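Transcriptional regulator, MerR family (Bacillus thuringiensis serovar konkukian, PDB 3GPV) probably binds DNA and regulates transcription as a member of the MerR family of winged-helix regulators. Local coordinates at residues B[15-26]-B[53-64]. Sequence-based numbering, arbitrary orientation.
Sequences MYYTIGQVAKMQ and RIFNEEALKYLE
Phe55 O takes the backbone N-H of Tyr17 at 2.8 Å, and Tyr16 CA brings a C-H toward the same oxygen. The return bond, Phe55 N to Tyr17 O, is nearly straight at 176°, and the two bonds together make Tyr17 and Phe55 an antiparallel hydrogen-bonded pair. This short ribbon belongs to the winged helix-turn-helix domain of the MerR family: the short, weakly bonded strand 17-18 pairs with strand 53-55, whose other neighbour is strand 46-47, and strands 17-18 and 53-55 each run into a helix (19-25 and 57-70). Two waters extend the join, one between Met15 O and Glu57 N, the other between Ile19 N and Arg53 O. Thr18 and Gln21 close the start of helix 19-25 as a capping box, while Asn56 OD1 caps helix 57-70 by accepting from Ala59 N.

On the face of the ribbon that carries Tyr17 and Phe55, the Phe55 ring packs against Ile19 and Val22. Its CG is anti to the carbonyl carbon (chi1 -70°), which turns the ring toward these two residues of helix 19-25. Val22 CB sits over one face, offset toward the rim, and Ile19 CD1 meets the edge at CE2; beyond the two segments, Phe42 packs edge-to-face against the ring. Val22 spreads its methyls: CG2 lies 3.6 Å from Phe55 CD2 and 3.5 Å from Leu60 CD2, while CG1 points to Leu63. Tyr17 crosses Leu60 at about a right angle, CD2 to CD1. On the side of the ribbon away from Phe55, Ile54 lies against Tyr16, its CG1 3.4 Å from Tyr16 CB. At the far end Gln26 slides its CG past Leu63 CD2, the same methyl that presses tightly, tip to tip, on Val22 CG1 at 3.2 Å.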
HETATM    1  N   MSE B  15      14.498 -31.714  -0.696  1.00 28.24           N
HETATM    2  CA  MSE B  15      14.534 -30.932  -1.998  1.00 33.37           C
HETATM    3  C   MSE B  15      14.657 -29.438  -1.778  1.00 39.23           C
HETATM    4  O   MSE B  15      14.035 -28.871  -0.880  1.00 40.21           O
HETATM    5  CB  MSE B  15      13.233 -31.062  -2.821  1.00 26.89           C
HETATM    6  CG  MSE B  15      13.192 -30.111  -4.057  1.00 29.23           C
HETATM    7 SE   MSE B  15      14.280 -30.977  -5.471  1.00 50.01          SE
HETATM    8  CE  MSE B  15      13.862 -32.811  -4.807  1.00 28.44           C
ATOM      9  N   TYR B  16      15.348 -28.791  -2.700  1.00 38.97           N
ATOM     10  CA  TYR B  16      15.498 -27.359  -2.642  1.00 42.94           C
ATOM     11  C   TYR B  16      15.024 -26.765  -3.973  1.00 43.52           C
ATOM     12  O   TYR B  16      14.780 -27.462  -4.977  1.00 42.62           O
ATOM     13  CB  TYR B  16      16.951 -27.033  -2.403  1.00 47.12           C
ATOM     14  CG  TYR B  16      17.777 -27.557  -3.539  1.00 50.06           C
ATOM     15  CD1 TYR B  16      18.045 -26.756  -4.659  1.00 49.51           C
ATOM     16  CD2 TYR B  16      18.327 -28.847  -3.495  1.00 49.90           C
ATOM     17  CE1 TYR B  16      18.864 -27.229  -5.726  1.00 50.56           C
ATOM     18  CE2 TYR B  16      19.128 -29.332  -4.543  1.00 50.65           C
ATOM     19  CZ  TYR B  16      19.408 -28.518  -5.657  1.00 51.57           C
ATOM     20  OH  TYR B  16      20.243 -28.988  -6.674  1.00 51.27           O
ATOM     21  N   TYR B  17      14.881 -25.453  -3.941  1.00 41.03           N
ATOM     22  CA  TYR B  17      14.425 -24.690  -5.080  1.00 38.59           C
ATOM     23  C   TYR B  17      15.313 -23.476  -5.276  1.00 36.69           C
ATOM     24  O   TYR B  17      15.774 -22.861  -4.322  1.00 34.04           O
ATOM     25  CB  TYR B  17      12.974 -24.283  -4.843  1.00 39.93           C
ATOM     26  CG  TYR B  17      12.085 -25.479  -4.601  1.00 40.59           C
ATOM     27  CD1 TYR B  17      11.574 -26.220  -5.669  1.00 41.15           C
ATOM     28  CD2 TYR B  17      11.809 -25.916  -3.308  1.00 40.68           C
ATOM     29  CE1 TYR B  17      10.815 -27.370  -5.454  1.00 41.62           C
ATOM     30  CE2 TYR B  17      11.054 -27.063  -3.086  1.00 41.42           C
ATOM     31  CZ  TYR B  17      10.562 -27.784  -4.163  1.00 41.98           C
ATOM     32  OH  TYR B  17       9.822 -28.920  -3.954  1.00 42.52           O
ATOM     33  N   THR B  18      15.574 -23.151  -6.532  1.00 35.42           N
ATOM     34  CA  THR B  18      16.426 -22.009  -6.853  1.00 36.15           C
ATOM     35  C   THR B  18      15.714 -20.658  -6.693  1.00 36.12           C
ATOM     36  O   THR B  18      14.486 -20.583  -6.742  1.00 34.09           O
ATOM     37  CB  THR B  18      16.931 -22.105  -8.283  1.00 35.38           C
ATOM     38  OG1 THR B  18      15.817 -22.009  -9.179  1.00 35.18           O
ATOM     39  CG2 THR B  18      17.643 -23.424  -8.500  1.00 34.34           C
ATOM     40  N   ILE B  19      16.497 -19.600  -6.503  1.00 36.63           N
ATOM     41  CA  ILE B  19      15.952 -18.252  -6.353  1.00 39.55           C
ATOM     42  C   ILE B  19      15.007 -17.975  -7.532  1.00 38.86           C
ATOM     43  O   ILE B  19      13.969 -17.329  -7.381  1.00 37.39           O
ATOM     44  CB  ILE B  19      17.071 -17.188  -6.389  1.00 41.71           C
ATOM     45  CG1 ILE B  19      18.257 -17.611  -5.510  1.00 45.48           C
ATOM     46  CG2 ILE B  19      16.527 -15.851  -5.946  1.00 43.33           C
ATOM     47  CD1 ILE B  19      17.960 -17.793  -4.040  1.00 47.11           C
ATOM     48  N   GLY B  20      15.388 -18.473  -8.708  1.00 37.85           N
ATOM     49  CA  GLY B  20      14.593 -18.283  -9.904  1.00 37.12           C
ATOM     50  C   GLY B  20      13.259 -19.006  -9.916  1.00 37.04           C
ATOM     51  O   GLY B  20      12.259 -18.453 -10.373  1.00 37.19           O
ATOM     52  N   GLN B  21      13.232 -20.243  -9.424  1.00 36.42           N
ATOM     53  CA  GLN B  21      11.993 -21.007  -9.385  1.00 35.83           C
ATOM     54  C   GLN B  21      11.064 -20.413  -8.336  1.00 35.30           C
ATOM     55  O   GLN B  21       9.854 -20.328  -8.533  1.00 35.63           O
ATOM     56  CB  GLN B  21      12.282 -22.475  -9.053  1.00 37.02           C
ATOM     57  CG  GLN B  21      13.200 -23.159 -10.054  1.00 37.53           C
ATOM     58  CD  GLN B  21      13.652 -24.532  -9.603  1.00 38.38           C
ATOM     59  OE1 GLN B  21      13.979 -24.732  -8.439  1.00 37.93           O
ATOM     60  NE2 GLN B  21      13.689 -25.484 -10.529  1.00 39.77           N
ATOM     61  N   VAL B  22      11.638 -19.998  -7.217  1.00 35.42           N
ATOM     62  CA  VAL B  22      10.851 -19.412  -6.149  1.00 37.40           C
ATOM     63  C   VAL B  22      10.196 -18.122  -6.634  1.00 38.61           C
ATOM     64  O   VAL B  22       9.056 -17.830  -6.279  1.00 36.16           O
ATOM     65  CB  VAL B  22      11.726 -19.138  -4.914  1.00 37.02           C
ATOM     66  CG1 VAL B  22      10.947 -18.362  -3.881  1.00 36.43           C
ATOM     67  CG2 VAL B  22      12.196 -20.456  -4.319  1.00 38.03           C
ATOM     68  N   ALA B  23      10.917 -17.360  -7.456  1.00 39.83           N
ATOM     69  CA  ALA B  23      10.388 -16.110  -7.992  1.00 41.74           C
ATOM     70  C   ALA B  23       9.156 -16.415  -8.820  1.00 42.73           C
ATOM     71  O   ALA B  23       8.146 -15.720  -8.735  1.00 42.48           O
ATOM     72  CB  ALA B  23      11.428 -15.415  -8.843  1.00 41.54           C
ATOM     73  N   LYS B  24       9.242 -17.463  -9.626  1.00 42.46           N
ATOM     74  CA  LYS B  24       8.110 -17.857 -10.445  1.00 43.03           C
ATOM     75  C   LYS B  24       6.937 -18.304  -9.573  1.00 39.54           C
ATOM     76  O   LYS B  24       5.804 -17.881  -9.790  1.00 43.21           O
ATOM     77  CB  LYS B  24       8.512 -18.978 -11.399  1.00 47.76           C
ATOM     78  CG  LYS B  24       9.674 -18.623 -12.307  1.00 52.58           C
ATOM     79  CD  LYS B  24       9.952 -19.698 -13.343  1.00 56.21           C
ATOM     80  CE  LYS B  24      11.093 -19.280 -14.262  1.00 58.02           C
ATOM     81  NZ  LYS B  24      11.334 -20.276 -15.350  1.00 61.62           N
HETATM   82  N   MSE B  25       7.195 -19.160  -8.589  1.00 36.31           N
HETATM   83  CA  MSE B  25       6.113 -19.609  -7.738  1.00 34.18           C
HETATM   84  C   MSE B  25       5.502 -18.450  -6.967  1.00 38.15           C
HETATM   85  O   MSE B  25       4.295 -18.402  -6.781  1.00 39.73           O
HETATM   86  CB  MSE B  25       6.606 -20.678  -6.768  1.00 27.59           C
HETATM   87  CG  MSE B  25       6.965 -21.973  -7.453  1.00 28.62           C
HETATM   88 SE   MSE B  25       7.503 -23.307  -6.167  1.00 47.10          SE
HETATM   89  CE  MSE B  25       9.212 -22.716  -5.668  1.00 28.17           C
ATOM     90  N   GLN B  26       6.337 -17.517  -6.530  1.00 37.65           N
ATOM     91  CA  GLN B  26       5.834 -16.381  -5.762  1.00 42.26           C
ATOM     92  C   GLN B  26       5.466 -15.196  -6.614  1.00 44.94           C
ATOM     93  O   GLN B  26       5.198 -14.128  -6.087  1.00 44.18           O
ATOM     94  CB  GLN B  26       6.820 -15.960  -4.659  1.00 43.93           C
ATOM     95  CG  GLN B  26       7.055 -17.075  -3.664  1.00 46.45           C
ATOM     96  CD  GLN B  26       5.791 -17.450  -2.915  1.00 48.70           C
ATOM     97  OE1 GLN B  26       5.128 -16.592  -2.332  1.00 48.23           O
ATOM     98  NE2 GLN B  26       5.452 -18.742  -2.921  1.00 51.01           N
ATOM     99  N   ARG B  53      22.963 -20.582  -3.412  1.00 54.93           N
ATOM    100  CA  ARG B  53      22.053 -20.397  -2.291  1.00 53.39           C
ATOM    101  C   ARG B  53      20.643 -20.714  -2.768  1.00 50.25           C
ATOM    102  O   ARG B  53      20.145 -20.135  -3.731  1.00 49.05           O
ATOM    103  CB  ARG B  53      22.184 -18.975  -1.743  1.00 55.46           C
ATOM    104  CG  ARG B  53      23.581 -18.749  -1.180  1.00 59.03           C
ATOM    105  CD  ARG B  53      23.850 -17.328  -0.723  1.00 60.96           C
ATOM    106  NE  ARG B  53      23.108 -16.966   0.478  1.00 62.21           N
ATOM    107  CZ  ARG B  53      22.111 -16.091   0.495  1.00 63.42           C
ATOM    108  NH1 ARG B  53      21.740 -15.492  -0.629  1.00 64.36           N
ATOM    109  NH2 ARG B  53      21.491 -15.806   1.632  1.00 64.45           N
ATOM    110  N   ILE B  54      20.017 -21.669  -2.093  1.00 46.74           N
ATOM    111  CA  ILE B  54      18.690 -22.129  -2.471  1.00 45.40           C
ATOM    112  C   ILE B  54      17.698 -22.144  -1.320  1.00 43.82           C
ATOM    113  O   ILE B  54      18.066 -21.977  -0.156  1.00 42.44           O
ATOM    114  CB  ILE B  54      18.759 -23.559  -3.050  1.00 46.35           C
ATOM    115  CG1 ILE B  54      19.240 -24.541  -1.975  1.00 45.36           C
ATOM    116  CG2 ILE B  54      19.702 -23.597  -4.240  1.00 46.02           C
ATOM    117  CD1 ILE B  54      20.666 -24.332  -1.506  1.00 50.10           C
ATOM    118  N   PHE B  55      16.440 -22.378  -1.668  1.00 42.36           N
ATOM    119  CA  PHE B  55      15.349 -22.423  -0.704  1.00 42.01           C
ATOM    120  C   PHE B  55      14.871 -23.838  -0.397  1.00 41.39           C
ATOM    121  O   PHE B  55      14.487 -24.567  -1.309  1.00 39.56           O
ATOM    122  CB  PHE B  55      14.138 -21.642  -1.235  1.00 41.71           C
ATOM    123  CG  PHE B  55      14.326 -20.157  -1.274  1.00 41.86           C
ATOM    124  CD1 PHE B  55      13.765 -19.345  -0.288  1.00 42.07           C
ATOM    125  CD2 PHE B  55      15.059 -19.564  -2.293  1.00 40.82           C
ATOM    126  CE1 PHE B  55      13.934 -17.962  -0.321  1.00 41.27           C
ATOM    127  CE2 PHE B  55      15.234 -18.177  -2.332  1.00 41.16           C
ATOM    128  CZ  PHE B  55      14.671 -17.378  -1.346  1.00 40.75           C
ATOM    129  N   ASN B  56      14.907 -24.231   0.871  1.00 42.15           N
ATOM    130  CA  ASN B  56      14.354 -25.525   1.254  1.00 44.04           C
ATOM    131  C   ASN B  56      12.929 -25.186   1.712  1.00 44.88           C
ATOM    132  O   ASN B  56      12.526 -24.022   1.688  1.00 42.34           O
ATOM    133  CB  ASN B  56      15.135 -26.185   2.398  1.00 46.44           C
ATOM    134  CG  ASN B  56      15.388 -25.248   3.558  1.00 48.23           C
ATOM    135  OD1 ASN B  56      14.668 -24.270   3.750  1.00 48.65           O
ATOM    136  ND2 ASN B  56      16.416 -25.552   4.351  1.00 49.34           N
ATOM    137  N   GLU B  57      12.170 -26.187   2.128  1.00 45.64           N
ATOM    138  CA  GLU B  57      10.796 -25.969   2.554  1.00 46.74           C
ATOM    139  C   GLU B  57      10.648 -24.926   3.659  1.00 45.53           C
ATOM    140  O   GLU B  57       9.706 -24.137   3.653  1.00 45.55           O
ATOM    141  CB  GLU B  57      10.176 -27.291   3.006  1.00 49.51           C
ATOM    142  CG  GLU B  57       8.654 -27.281   3.049  1.00 55.21           C
ATOM    143  CD  GLU B  57       8.073 -28.615   3.483  1.00 57.85           C
ATOM    144  OE1 GLU B  57       8.278 -29.007   4.656  1.00 60.33           O
ATOM    145  OE2 GLU B  57       7.417 -29.273   2.648  1.00 59.95           O
ATOM    146  N   GLU B  58      11.566 -24.916   4.612  1.00 43.95           N
ATOM    147  CA  GLU B  58      11.472 -23.946   5.690  1.00 43.98           C
ATOM    148  C   GLU B  58      11.792 -22.531   5.201  1.00 41.60           C
ATOM    149  O   GLU B  58      11.194 -21.554   5.662  1.00 37.69           O
ATOM    150  CB  GLU B  58      12.406 -24.330   6.844  1.00 46.38           C
ATOM    151  CG  GLU B  58      12.326 -23.358   8.012  1.00 52.08           C
ATOM    152  CD  GLU B  58      12.464 -24.031   9.362  1.00 54.82           C
ATOM    153  OE1 GLU B  58      13.588 -24.450   9.712  1.00 56.64           O
ATOM    154  OE2 GLU B  58      11.439 -24.144  10.073  1.00 55.39           O
ATOM    155  N   ALA B  59      12.728 -22.426   4.263  1.00 37.35           N
ATOM    156  CA  ALA B  59      13.111 -21.131   3.727  1.00 36.10           C
ATOM    157  C   ALA B  59      11.909 -20.494   3.039  1.00 35.62           C
ATOM    158  O   ALA B  59      11.720 -19.288   3.103  1.00 34.83           O
ATOM    159  CB  ALA B  59      14.264 -21.288   2.731  1.00 34.46           C
ATOM    160  N   LEU B  60      11.107 -21.313   2.373  1.00 35.72           N
ATOM    161  CA  LEU B  60       9.927 -20.812   1.680  1.00 37.63           C
ATOM    162  C   LEU B  60       8.856 -20.312   2.656  1.00 38.26           C
ATOM    163  O   LEU B  60       8.194 -19.307   2.392  1.00 34.49           O
ATOM    164  CB  LEU B  60       9.341 -21.898   0.776  1.00 38.58           C
ATOM    165  CG  LEU B  60      10.210 -22.304  -0.418  1.00 39.41           C
ATOM    166  CD1 LEU B  60       9.529 -23.407  -1.197  1.00 40.46           C
ATOM    167  CD2 LEU B  60      10.446 -21.101  -1.303  1.00 38.98           C
ATOM    168  N   LYS B  61       8.677 -21.024   3.769  1.00 38.84           N
ATOM    169  CA  LYS B  61       7.696 -20.620   4.775  1.00 39.52           C
ATOM    170  C   LYS B  61       8.086 -19.231   5.266  1.00 38.58           C
ATOM    171  O   LYS B  61       7.239 -18.358   5.414  1.00 38.91           O
ATOM    172  CB  LYS B  61       7.677 -21.620   5.937  1.00 40.55           C
ATOM    173  CG  LYS B  61       7.130 -22.984   5.538  1.00 42.66           C
ATOM    174  CD  LYS B  61       7.341 -24.031   6.628  1.00 46.20           C
ATOM    175  CE  LYS B  61       6.789 -25.395   6.209  1.00 46.06           C
ATOM    176  NZ  LYS B  61       7.216 -26.491   7.132  1.00 49.12           N
ATOM    177  N   TYR B  62       9.375 -19.020   5.495  1.00 37.60           N
ATOM    178  CA  TYR B  62       9.855 -17.714   5.933  1.00 36.14           C
ATOM    179  C   TYR B  62       9.613 -16.662   4.842  1.00 35.41           C
ATOM    180  O   TYR B  62       9.273 -15.514   5.128  1.00 30.07           O
ATOM    181  CB  TYR B  62      11.350 -17.776   6.248  1.00 41.11           C
ATOM    182  CG  TYR B  62      11.697 -18.185   7.663  1.00 43.69           C
ATOM    183  CD1 TYR B  62      11.177 -17.491   8.754  1.00 45.48           C
ATOM    184  CD2 TYR B  62      12.595 -19.219   7.907  1.00 43.91           C
ATOM    185  CE1 TYR B  62      11.549 -17.813  10.054  1.00 46.77           C
ATOM    186  CE2 TYR B  62      12.976 -19.551   9.200  1.00 46.64           C
ATOM    187  CZ  TYR B  62      12.449 -18.844  10.273  1.00 47.53           C
ATOM    188  OH  TYR B  62      12.825 -19.157  11.558  1.00 48.25           O
ATOM    189  N   LEU B  63       9.788 -17.053   3.583  1.00 32.72           N
ATOM    190  CA  LEU B  63       9.568 -16.111   2.490  1.00 32.86           C
ATOM    191  C   LEU B  63       8.111 -15.670   2.413  1.00 32.90           C
ATOM    192  O   LEU B  63       7.816 -14.509   2.142  1.00 29.24           O
ATOM    193  CB  LEU B  63       9.972 -16.723   1.143  1.00 34.51           C
ATOM    194  CG  LEU B  63       9.600 -15.880  -0.095  1.00 32.90           C
ATOM    195  CD1 LEU B  63      10.221 -14.495   0.004  1.00 32.63           C
ATOM    196  CD2 LEU B  63      10.077 -16.570  -1.365  1.00 33.10           C
ATOM    197  N   GLU B  64       7.198 -16.605   2.637  1.00 33.51           N
ATOM    198  CA  GLU B  64       5.787 -16.274   2.591  1.00 34.35           C
ATOM    199  C   GLU B  64       5.446 -15.257   3.660  1.00 31.11           C
ATOM    200  O   GLU B  64       4.623 -14.374   3.431  1.00 26.80           O
ATOM    201  CB  GLU B  64       4.938 -17.535   2.750  1.00 40.22           C
ATOM    202  CG  GLU B  64       5.040 -18.470   1.543  1.00 47.64           C
ATOM    203  CD  GLU B  64       3.971 -19.541   1.517  1.00 51.50           C
ATOM    204  OE1 GLU B  64       2.774 -19.189   1.582  1.00 55.15           O
ATOM    205  OE2 GLU B  64       4.328 -20.734   1.417  1.00 54.72           O
TER
HETATM  206  O   HOH W   1      12.825 -28.703   1.409  1.00 56.75           O
HETATM  207  O   HOH W   2      19.218 -20.345  -6.457  1.00 41.13           O